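RNase III inhibitor (Mycobacterium tuberculosis, PDB 5M3I) is a small single-domain protein of the macro domain family, called an RNase III inhibitor, whose precise role remains uncertain. Local coordinates at residues 54-57 / 58-62; 64-67 / 68-71; 95-98 / 99-103; 132-135 / 136-139. All blocks are in the same frame, centred on the assembly; numbering follows the deposited sequence.

Contact 1: 54-57 / 58-62; sequences TAYE and KACKR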
loop_
_atom_site.group_PDB
_atom_site.type_symbol
_atom_site.label_atom_id
_atom_site.label_comp_id
_atom_site.label_asym_id
_atom_site.label_seq_id
_atom_site.Cartn_x
_atom_site.Cartn_y
_atom_site.Cartn_z
ATOM N N THR A 54 3.531 -13.226 -8.193
ATOM C CA THR A 54 4.585 -13.810 -9.019
ATOM C C THR A 54 5.454 -12.694 -9.554
ATOM O O THR A 54 6.671 -12.845 -9.589
ATOM C CB THR A 54 4.014 -14.615 -10.208
ATOM O OG1 THR A 54 3.109 -15.619 -9.724
ATOM C CG2 THR A 54 5.129 -15.289 -11.026
ATOM N N ALA A 55 4.840 -11.580 -9.966
ATOM C CA ALA A 55 5.617 -10.449 -10.486
ATOM C C ALA A 55 6.465 -9.805 -9.389
ATOM O O ALA A 55 7.668 -9.595 -9.574
ATOM C CB ALA A 55 4.706 -9.432 -11.134
ATOM N N TYR A 56 5.835 -9.539 -8.239
ATOM C CA TYR A 56 6.510 -9.059 -6.998
ATOM C C TYR A 56 7.678 -9.935 -6.547
ATOM O O TYR A 56 8.732 -9.435 -6.168
ATOM C CB TYR A 56 5.480 -8.961 -5.860
ATOM C CG TYR A 56 6.057 -8.945 -4.480
ATOM C CD1 TYR A 56 6.542 -7.776 -3.919
ATOM C CD2 TYR A 56 6.140 -10.113 -3.723
ATOM C CE1 TYR A 56 7.092 -7.756 -2.643
ATOM C CE2 TYR A 56 6.689 -10.094 -2.451
ATOM C CZ TYR A 56 7.176 -8.925 -1.929
ATOM O OH TYR A 56 7.723 -8.902 -0.658
ATOM N N GLU A 57 7.484 -11.244 -6.580
ATOM C CA GLU A 57 8.532 -12.186 -6.188
ATOM C C GLU A 57 9.699 -12.114 -7.141
ATOM O O GLU A 57 10.848 -12.116 -6.704
ATOM C CB GLU A 57 7.982 -13.617 -6.118
ATOM C CG GLU A 57 8.985 -14.670 -5.694
ATOM C CD GLU A 57 8.372 -16.058 -5.586
ATOM O OE1 GLU A 57 7.616 -16.452 -6.527
ATOM O OE2 GLU A 57 8.633 -16.748 -4.562
ATOM N N LYS A 58 9.431 -12.042 -8.443
ATOM C CA LYS A 58 10.528 -11.892 -9.417
ATOM C C LYS A 58 11.312 -10.612 -9.177
ATOM O O LYS A 58 12.536 -10.621 -9.140
ATOM C CB LYS A 58 10.030 -11.882 -10.858
ATOM C CG LYS A 58 9.666 -13.248 -11.402
ATOM C CD LYS A 58 9.926 -13.346 -12.903
ATOM C CE LYS A 58 9.194 -12.266 -13.702
ATOM N NZ LYS A 58 9.663 -12.233 -15.111
ATOM N N ALA A 59 10.585 -9.513 -9.000
ATOM C CA ALA A 59 11.197 -8.224 -8.749
ATOM C C ALA A 59 12.020 -8.210 -7.467
ATOM O O ALA A 59 13.063 -7.544 -7.409
ATOM C CB ALA A 59 10.152 -7.140 -8.714
ATOM N N CYS A 60 11.561 -8.917 -6.442
ATOM C CA CYS A 60 12.319 -8.979 -5.192
ATOM C C CYS A 60 13.637 -9.748 -5.376
ATOM O O CYS A 60 14.666 -9.308 -4.860
ATOM C CB CYS A 60 11.491 -9.589 -4.075
ATOM S SG CYS A 60 10.236 -8.492 -3.369
ATOM N N LYS A 61 13.598 -10.867 -6.112
ATOM C CA LYS A 61 14.807 -11.686 -6.367
ATOM C C LYS A 61 15.828 -10.872 -7.127
ATOM O O LYS A 61 17.007 -11.000 -6.895
ATOM C CB LYS A 61 14.529 -12.948 -7.202
ATOM C CG LYS A 61 13.495 -13.918 -6.648
ATOM C CD LYS A 61 14.102 -15.029 -5.814
ATOM C CE LYS A 61 13.028 -15.715 -4.975
ATOM N NZ LYS A 61 13.650 -16.676 -4.024
ATOM N N ARG A 62 15.366 -10.007 -8.013
ATOM C CA ARG A 62 16.273 -9.167 -8.761
ATOM C C ARG A 62 16.682 -7.870 -8.062
ATOM O O ARG A 62 17.347 -7.057 -8.680
ATOM C CB ARG A 62 15.684 -8.911 -10.156
ATOM C CG ARG A 62 15.529 -10.220 -10.936
ATOM C CD ARG A 62 15.010 -10.014 -12.344
ATOM N NE ARG A 62 13.675 -9.434 -12.305
ATOM C CZ ARG A 62 12.894 -9.231 -13.367
ATOM N NH1 ARG A 62 13.303 -9.571 -14.600
ATOM N NH2 ARG A 62 11.675 -8.692 -13.184
#

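Contact 2: 64-67 / 68-71; sequences EVTI and GKMF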
loop_
_atom_site.group_PDB
_atom_site.type_symbol
_atom_site.label_atom_id
_atom_site.label_comp_id
_atom_site.label_asym_id
_atom_site.label_seq_id
_atom_site.Cartn_x
_atom_site.Cartn_y
_atom_site.Cartn_z
ATOM N N GLU A 64 14.746 -5.258 -7.232
ATOM C CA GLU A 64 14.003 -4.105 -7.795
ATOM C C GLU A 64 13.035 -3.452 -6.793
ATOM O O GLU A 64 12.621 -2.303 -6.984
ATOM C CB GLU A 64 13.205 -4.528 -9.050
ATOM C CG GLU A 64 14.050 -4.858 -10.274
ATOM C CD GLU A 64 13.290 -5.634 -11.366
ATOM O OE1 GLU A 64 12.028 -5.648 -11.393
ATOM O OE2 GLU A 64 13.982 -6.235 -12.224
ATOM N N VAL A 65 12.674 -4.185 -5.738
ATOM C CA VAL A 65 11.807 -3.671 -4.667
ATOM C C VAL A 65 12.679 -3.137 -3.530
ATOM O O VAL A 65 13.444 -3.889 -2.927
ATOM C CB VAL A 65 10.867 -4.770 -4.146
ATOM C CG1 VAL A 65 9.883 -4.223 -3.124
ATOM C CG2 VAL A 65 10.103 -5.398 -5.291
ATOM N N THR A 66 12.496 -1.856 -3.199
ATOM C CA THR A 66 13.224 -1.164 -2.178
ATOM C C THR A 66 12.342 -0.213 -1.393
ATOM O O THR A 66 11.299 0.253 -1.870
ATOM C CB THR A 66 14.350 -0.284 -2.802
ATOM O OG1 THR A 66 13.818 0.498 -3.882
ATOM C CG2 THR A 66 15.490 -1.164 -3.340
ATOM N N ILE A 67 12.788 0.120 -0.183
ATOM C CA ILE A 67 12.194 1.179 0.604
ATOM C C ILE A 67 12.157 2.462 -0.234
ATOM O O ILE A 67 13.157 2.837 -0.826
ATOM C CB ILE A 67 12.979 1.442 1.923
ATOM C CG1 ILE A 67 13.006 0.188 2.825
ATOM C CG2 ILE A 67 12.373 2.625 2.702
ATOM C CD1 ILE A 67 11.666 -0.502 3.051
ATOM N N GLY A 68 11.004 3.104 -0.283
ATOM C CA GLY A 68 10.849 4.439 -0.842
ATOM C C GLY A 68 10.334 4.437 -2.274
ATOM O O GLY A 68 10.249 5.488 -2.901
ATOM N N LYS A 69 10.015 3.263 -2.779
ATOM C CA LYS A 69 9.608 3.067 -4.146
ATOM C C LYS A 69 8.430 2.077 -4.164
ATOM O O LYS A 69 8.545 0.965 -3.695
ATOM C CB LYS A 69 10.810 2.547 -4.928
ATOM C CG LYS A 69 10.570 2.116 -6.362
ATOM C CD LYS A 69 11.931 2.061 -7.092
ATOM C CE LYS A 69 12.069 0.882 -8.051
ATOM N NZ LYS A 69 11.382 1.146 -9.353
ATOM N N MET A 70 7.304 2.511 -4.702
ATOM C CA MET A 70 6.194 1.637 -4.887
ATOM C C MET A 70 6.526 0.592 -5.949
ATOM O O MET A 70 7.171 0.924 -6.957
ATOM C CB MET A 70 4.950 2.452 -5.305
ATOM C CG MET A 70 4.458 3.527 -4.314
ATOM S SD MET A 70 4.122 2.943 -2.623
ATOM C CE MET A 70 5.737 3.196 -1.860
ATOM N N PHE A 71 6.048 -0.635 -5.750
ATOM C CA PHE A 71 5.991 -1.613 -6.804
ATOM C C PHE A 71 4.547 -1.803 -7.280
ATOM O O PHE A 71 3.713 -2.370 -6.555
ATOM C CB PHE A 71 6.596 -2.915 -6.334
ATOM C CG PHE A 71 6.671 -3.960 -7.397
ATOM C CD1 PHE A 71 7.582 -3.825 -8.451
ATOM C CD2 PHE A 71 5.815 -5.035 -7.378
ATOM C CE1 PHE A 71 7.629 -4.764 -9.469
ATOM C CE2 PHE A 71 5.851 -5.985 -8.400
ATOM C CZ PHE A 71 6.763 -5.858 -9.442
#

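Contact 3: 95-98 / 99-103; sequences APSK and LAYID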
loop_
_atom_site.group_PDB
_atom_site.type_symbol
_atom_site.label_atom_id
_atom_site.label_comp_id
_atom_site.label_asym_id
_atom_site.label_seq_id
_atom_site.Cartn_x
_atom_site.Cartn_y
_atom_site.Cartn_z
ATOM N N ALA A 95 12.678 -8.080 10.365
ATOM C CA ALA A 95 12.938 -6.796 11.028
ATOM C C ALA A 95 11.690 -5.973 11.086
ATOM O O ALA A 95 10.811 -6.202 10.302
ATOM C CB ALA A 95 14.062 -6.034 10.323
ATOM N N PRO A 96 11.615 -5.006 12.031
ATOM C CA PRO A 96 10.452 -4.141 12.081
ATOM C C PRO A 96 10.449 -3.017 11.051
ATOM O O PRO A 96 11.429 -2.789 10.321
ATOM C CB PRO A 96 10.487 -3.550 13.491
ATOM C CG PRO A 96 11.791 -3.923 14.087
ATOM C CD PRO A 96 12.600 -4.670 13.083
ATOM N N SER A 97 9.328 -2.319 11.011
ATOM C CA SER A 97 9.153 -1.200 10.123
ATOM C C SER A 97 9.706 -0.001 10.846
ATOM O O SER A 97 10.116 -0.136 11.977
ATOM C CB SER A 97 7.684 -1.002 9.773
ATOM O OG SER A 97 7.561 0.043 8.816
ATOM N N LYS A 98 9.810 1.129 10.137
ATOM C CA LYS A 98 10.240 2.401 10.708
ATOM C C LYS A 98 9.534 3.545 10.058
ATOM O O LYS A 98 9.142 3.481 8.871
ATOM C CB LYS A 98 11.739 2.568 10.506
ATOM C CG LYS A 98 12.509 1.504 11.265
ATOM C CD LYS A 98 13.977 1.772 11.337
ATOM C CE LYS A 98 14.624 0.852 12.384
ATOM N NZ LYS A 98 16.073 0.826 12.132
ATOM N N LEU A 99 9.370 4.611 10.813
ATOM C CA LEU A 99 8.702 5.815 10.337
ATOM C C LEU A 99 9.364 6.420 9.125
ATOM O O LEU A 99 8.670 6.859 8.189
ATOM C CB LEU A 99 8.565 6.856 11.454
ATOM C CG LEU A 99 7.460 6.477 12.468
ATOM C CD1 LEU A 99 7.507 7.371 13.698
ATOM C CD2 LEU A 99 6.061 6.515 11.872
ATOM N N ALA A 100 10.682 6.365 9.101
ATOM C CA ALA A 100 11.459 6.812 7.929
ATOM C C ALA A 100 11.103 6.045 6.632
ATOM O O ALA A 100 11.126 6.626 5.557
ATOM C CB ALA A 100 12.940 6.717 8.205
ATOM N N TYR A 101 10.762 4.759 6.748
ATOM C CA TYR A 101 10.329 3.981 5.605
ATOM C C TYR A 101 8.953 4.444 5.059
ATOM O O TYR A 101 8.683 4.354 3.864
ATOM C CB TYR A 101 10.241 2.504 5.973
ATOM C CG TYR A 101 11.513 1.821 6.488
ATOM C CD1 TYR A 101 12.790 2.418 6.415
ATOM C CD2 TYR A 101 11.422 0.527 6.982
ATOM C CE1 TYR A 101 13.933 1.723 6.877
ATOM C CE2 TYR A 101 12.534 -0.160 7.452
ATOM C CZ TYR A 101 13.781 0.433 7.399
ATOM O OH TYR A 101 14.807 -0.329 7.850
ATOM N N ILE A 102 8.096 4.886 5.981
ATOM C CA ILE A 102 6.766 5.323 5.666
ATOM C C ILE A 102 6.896 6.696 5.004
ATOM O O ILE A 102 6.243 6.969 3.979
ATOM C CB ILE A 102 5.837 5.357 6.915
ATOM C CG1 ILE A 102 5.765 3.986 7.633
ATOM C CG2 ILE A 102 4.416 5.798 6.574
ATOM C CD1 ILE A 102 5.469 2.794 6.777
ATOM N N ASP A 103 7.701 7.569 5.588
ATOM C CA ASP A 103 7.959 8.910 4.988
ATOM C C ASP A 103 8.429 8.786 3.554
ATOM O O ASP A 103 7.925 9.451 2.684
ATOM C CB ASP A 103 8.966 9.686 5.815
ATOM C CG ASP A 103 8.431 10.062 7.203
ATOM O OD1 ASP A 103 7.205 9.990 7.434
ATOM O OD2 ASP A 103 9.242 10.480 8.068
#

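Contact 4: 132-135 / 136-139; sequences GLDW and EDVE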
loop_
_atom_site.group_PDB
_atom_site.type_symbol
_atom_site.label_atom_id
_atom_site.label_comp_id
_atom_site.label_asym_id
_atom_site.label_seq_id
_atom_site.Cartn_x
_atom_site.Cartn_y
_atom_site.Cartn_z
ATOM N N GLY A 132 5.217 -2.928 14.029
ATOM C CA GLY A 132 5.424 -2.305 15.325
ATOM C C GLY A 132 5.337 -0.788 15.418
ATOM O O GLY A 132 5.771 -0.233 16.422
ATOM N N LEU A 133 4.782 -0.090 14.424
ATOM C CA LEU A 133 4.652 1.401 14.502
ATOM C C LEU A 133 3.378 1.848 15.263
ATOM O O LEU A 133 2.433 1.091 15.392
ATOM C CB LEU A 133 4.663 2.014 13.089
ATOM C CG LEU A 133 5.873 1.643 12.211
ATOM C CD1 LEU A 133 5.787 2.313 10.860
ATOM C CD2 LEU A 133 7.187 1.995 12.883
ATOM N N ASP A 134 3.375 3.081 15.743
ATOM C CA ASP A 134 2.218 3.674 16.404
ATOM C C ASP A 134 1.192 4.190 15.379
ATOM O O ASP A 134 1.551 4.960 14.468
ATOM C CB ASP A 134 2.698 4.839 17.254
ATOM C CG ASP A 134 1.738 5.200 18.363
ATOM O OD1 ASP A 134 0.538 5.376 18.095
ATOM O OD2 ASP A 134 2.193 5.310 19.526
ATOM N N TRP A 135 -0.073 3.781 15.515
ATOM C CA TRP A 135 -1.129 4.167 14.553
ATOM C C TRP A 135 -1.216 5.674 14.376
ATOM O O TRP A 135 -1.241 6.197 13.270
ATOM C CB TRP A 135 -2.497 3.608 14.965
ATOM C CG TRP A 135 -3.725 4.147 14.149
ATOM C CD1 TRP A 135 -4.912 4.603 14.651
ATOM C CD2 TRP A 135 -3.846 4.224 12.733
ATOM N NE1 TRP A 135 -5.752 4.976 13.636
ATOM C CE2 TRP A 135 -5.114 4.753 12.447
ATOM C CE3 TRP A 135 -3.007 3.881 11.673
ATOM C CZ2 TRP A 135 -5.557 4.963 11.148
ATOM C CZ3 TRP A 135 -3.437 4.113 10.391
ATOM C CH2 TRP A 135 -4.713 4.635 10.140
ATOM N N GLU A 136 -1.289 6.366 15.482
ATOM C CA GLU A 136 -1.531 7.790 15.452
ATOM C C GLU A 136 -0.425 8.476 14.670
ATOM O O GLU A 136 -0.677 9.468 13.974
ATOM C CB GLU A 136 -1.658 8.326 16.878
ATOM C CG GLU A 136 -2.044 9.771 16.957
ATOM C CD GLU A 136 -2.271 10.244 18.375
ATOM O OE1 GLU A 136 -2.439 9.419 19.314
ATOM O OE2 GLU A 136 -2.273 11.474 18.553
ATOM N N ASP A 137 0.805 7.963 14.765
ATOM C CA ASP A 137 1.931 8.529 14.014
ATOM C C ASP A 137 1.739 8.365 12.503
ATOM O O ASP A 137 2.031 9.281 11.733
ATOM C CB ASP A 137 3.255 7.842 14.392
ATOM C CG ASP A 137 3.773 8.242 15.760
ATOM O OD1 ASP A 137 3.319 9.292 16.300
ATOM O OD2 ASP A 137 4.671 7.544 16.265
ATOM N N VAL A 138 1.379 7.145 12.117
ATOM C CA VAL A 138 1.203 6.766 10.736
ATOM C C VAL A 138 -0.037 7.455 10.173
ATOM O O VAL A 138 0.029 8.036 9.100
ATOM C CB VAL A 138 1.041 5.255 10.598
ATOM C CG1 VAL A 138 0.706 4.873 9.148
ATOM C CG2 VAL A 138 2.314 4.539 11.042
ATOM N N GLU A 139 -1.116 7.507 10.941
ATOM C CA GLU A 139 -2.338 8.206 10.512
ATOM C C GLU A 139 -2.087 9.679 10.186
ATOM O O GLU A 139 -2.544 10.160 9.164
ATOM C CB GLU A 139 -3.441 8.057 11.561
ATOM C CG GLU A 139 -4.778 8.640 11.193
ATOM C CD GLU A 139 -5.785 8.549 12.326
ATOM O OE1 GLU A 139 -5.576 9.217 13.372
ATOM O OE2 GLU A 139 -6.768 7.790 12.191
#

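Contact 1: 54-57 / 58-62
Tyr-56 and Cys-60, one helical turn apart near the C-terminal end of helix 50-61, meet in a sulfur-aromatic contact. The SG atom of Cys-60 lies over one face of the Tyr-56 ring, 3.6 Å from its centroid and displaced toward the rim, so that its nearest ring atom is CE1 of Tyr-56 at 3.3 Å. Two first torsions bring the groups together: CG of Tyr-56 stands opposite its own backbone N (chi1 160°), which sends the ring outward from the helix with a lean toward the following turn, where Cys-60 sits, while SG of Cys-60 leans back beside its backbone N. The ring is further fixed at its far end, where OH of Tyr-56 is hydrogen-bonded to the backbone O of Asn-32.

Four backbone bonds of the i to i+4 kind hold the helix here, one of them joining Cys-60 N to Tyr-56 O within the pair itself, at 2.9 Å. Lys-58 N donates to Thr-54 O, Ala-59 N to Ala-55 O, and Lys-61 N to Glu-57 O.

Charged chains make looser contacts. Glu-57 is extended and Lys-61 bends at chi2, bringing CG of Glu-57 to 4.2 Å from CE of Lys-61. Their charged ends do not touch, OE2 of Glu-57 and NZ of Lys-61 being 5.0 Å apart, although some electrostatic attraction is probable.

The helix is thus two-sided. Tyr-56, Ala-59 and Cys-60 are buried, with Tyr-56 and Ala-59 packing on Phe-71 of edge strand 71-74 and Cys-60 on Val-65 of the connecting loop, whereas Lys-58 and Lys-61 are exposed.

Contact 2: 64-67 / 68-71
Lys-69 folds back against Thr-66 and Glu-64 across a type II beta turn, Thr-66 to Lys-69, in the loop that leads from helix 50-61 to edge strand 71-74 of the macro domain. The turn is closed by a weak hydrogen bond from Lys-69 N to Thr-66 O, 3.4 Å long. Gly-68 occupies its third position with a positive phi of 98°, where a side chain would collide with the carbonyl oxygen of Ile-67.

The lysine side chain can be followed outward from the turn. Its CB sits 3.8 Å from OG1 of Thr-66 and only slightly farther from the backbone O of that residue. CG then continues opposite the backbone N (chi1 173°), carrying the chain back along the preceding residues instead of out beyond the turn. CD comes next, again beside the threonine hydroxyl, 4.0 Å from OG1 of Thr-66. Bends at chi3 and chi4 follow, and CE reaches the backbone O of Glu-64 at 3.4 Å, while NZ turns away from that oxygen; the residue as a whole is exposed. The aliphatic part of the lysine thereby lies against polar atoms of residues 64-66, the incoming arm of the turn.

Farther from the bend, Val-65, which is buried, and Phe-71 bring the two arms together, and Val-65 also touches Pro-88 of strand 83-88. Met-70 N is hydrogen-bonded to Asp-108 OD2 of helix 99-115, tying the outgoing arm to that helix. Between the arms, CG2 of Val-65 approaches CG of the Phe-71 ring obliquely, at 4.3 Å.

Contact 3: 95-98 / 99-103
Lys-98 and Tyr-101 pack together where helix 99-115 begins, Lys-98 occupying the N-cap position. The close part of the contact is a CH-pi interaction: CB of Lys-98 stands over the centre of the Tyr-101 ring, 4.0 Å from the centroid and 6° from the ring normal. With CG of Tyr-101 opposite its own carbonyl carbon (chi1 -58°), the ring is swung back over the residues preceding the helix. Beside the root of the ring, 3.2 Å from CB of Tyr-101, the backbone O of Lys-98 receives two weak hydrogen bonds, from Tyr-101 N at 3.0 Å and from Ile-102 N at 3.4 Å.

Beyond CB the lysine is looser. Its extended chain crosses the ring obliquely, CD lying 4.2 Å from OH of Tyr-101, before the amino end departs from the ring; the residue is exposed, as are Ala-100 and Pro-96. The opposite character prevails at Ser-97, which is buried: its OG is 4.0 Å from CD1 of Ile-102 and is hydrogen-bonded to the backbone O of Thr-89.

Neighbouring elements close around this helix start. Ser-97 and Ile-102 touch Leu-133, Leu-99 packs on helix 135-147, and Asp-103 forms a salt bridge with Arg-141 of that same helix.

Contact 4: 132-135 / 136-139
This is a local helix-start contact, in which the residues leading out of the loop after strand 120-123 meet the first turn of helix 135-147, and Trp-135 and Glu-139 form its main pair. CB of Glu-139 lies over one face of the indole, in a CH-pi contact 3.7 Å from the centroid of the six-membered ring. Both residues have CG opposite the backbone N; for Trp-135 (chi1 170°) this lays the ring along the helix, over the residue one turn on. The Glu-139 carboxylate continues past the ring, its plane inclined 60° to the indole, and brings OE2 to 3.2 Å from CZ2 of Trp-135. Pro-125, Pro-158 and Pro-159 also touch the indole.

Asp-134 is the N-cap. Its OD1 accepts a weak, 3.3 Å bond from Glu-136 N, and its backbone O accepts from Val-138 N at 3.2 Å and, weakly, from Asp-137 N. Trp-135 O takes a short, nearly straight bond from Glu-139 N, 2.7 Å. On the inner side, CB of Leu-133 meets CG2 of Val-138 at 4.0 Å, the two side chains crossing at about a right angle.

Three acidic residues, Asp-134, Glu-136 and Asp-137, lie in the N-cap and first turn, with Glu-139 just beyond. The helix dipole would probably favour the negative charges of the first three, and may offset whatever repulsion Asp-134 feels from the nearby but non-touching carboxylates of Glu-136 and Asp-137.

In the fold
Following the chain, the four contacts come in series, none nested in or crossing another, and each closes a short local piece. Contact 1 forms the last turns of helix 50-61; contact 2 then closes the bend leading into edge strand 71-74, and the two touch through a probable hydrogen bond from Glu-64 N to Ala-59 O. Contact 3 starts helix 99-115 and meets contact 2 where Ile-67 packs on Tyr-101. Contact 4 starts helix 135-147 and touches contact 3 through Leu-133. Contacts 1 and 4, about 28 Å apart between centres, lie on opposite sides of the chain's centre, joined by this chain of neighbours.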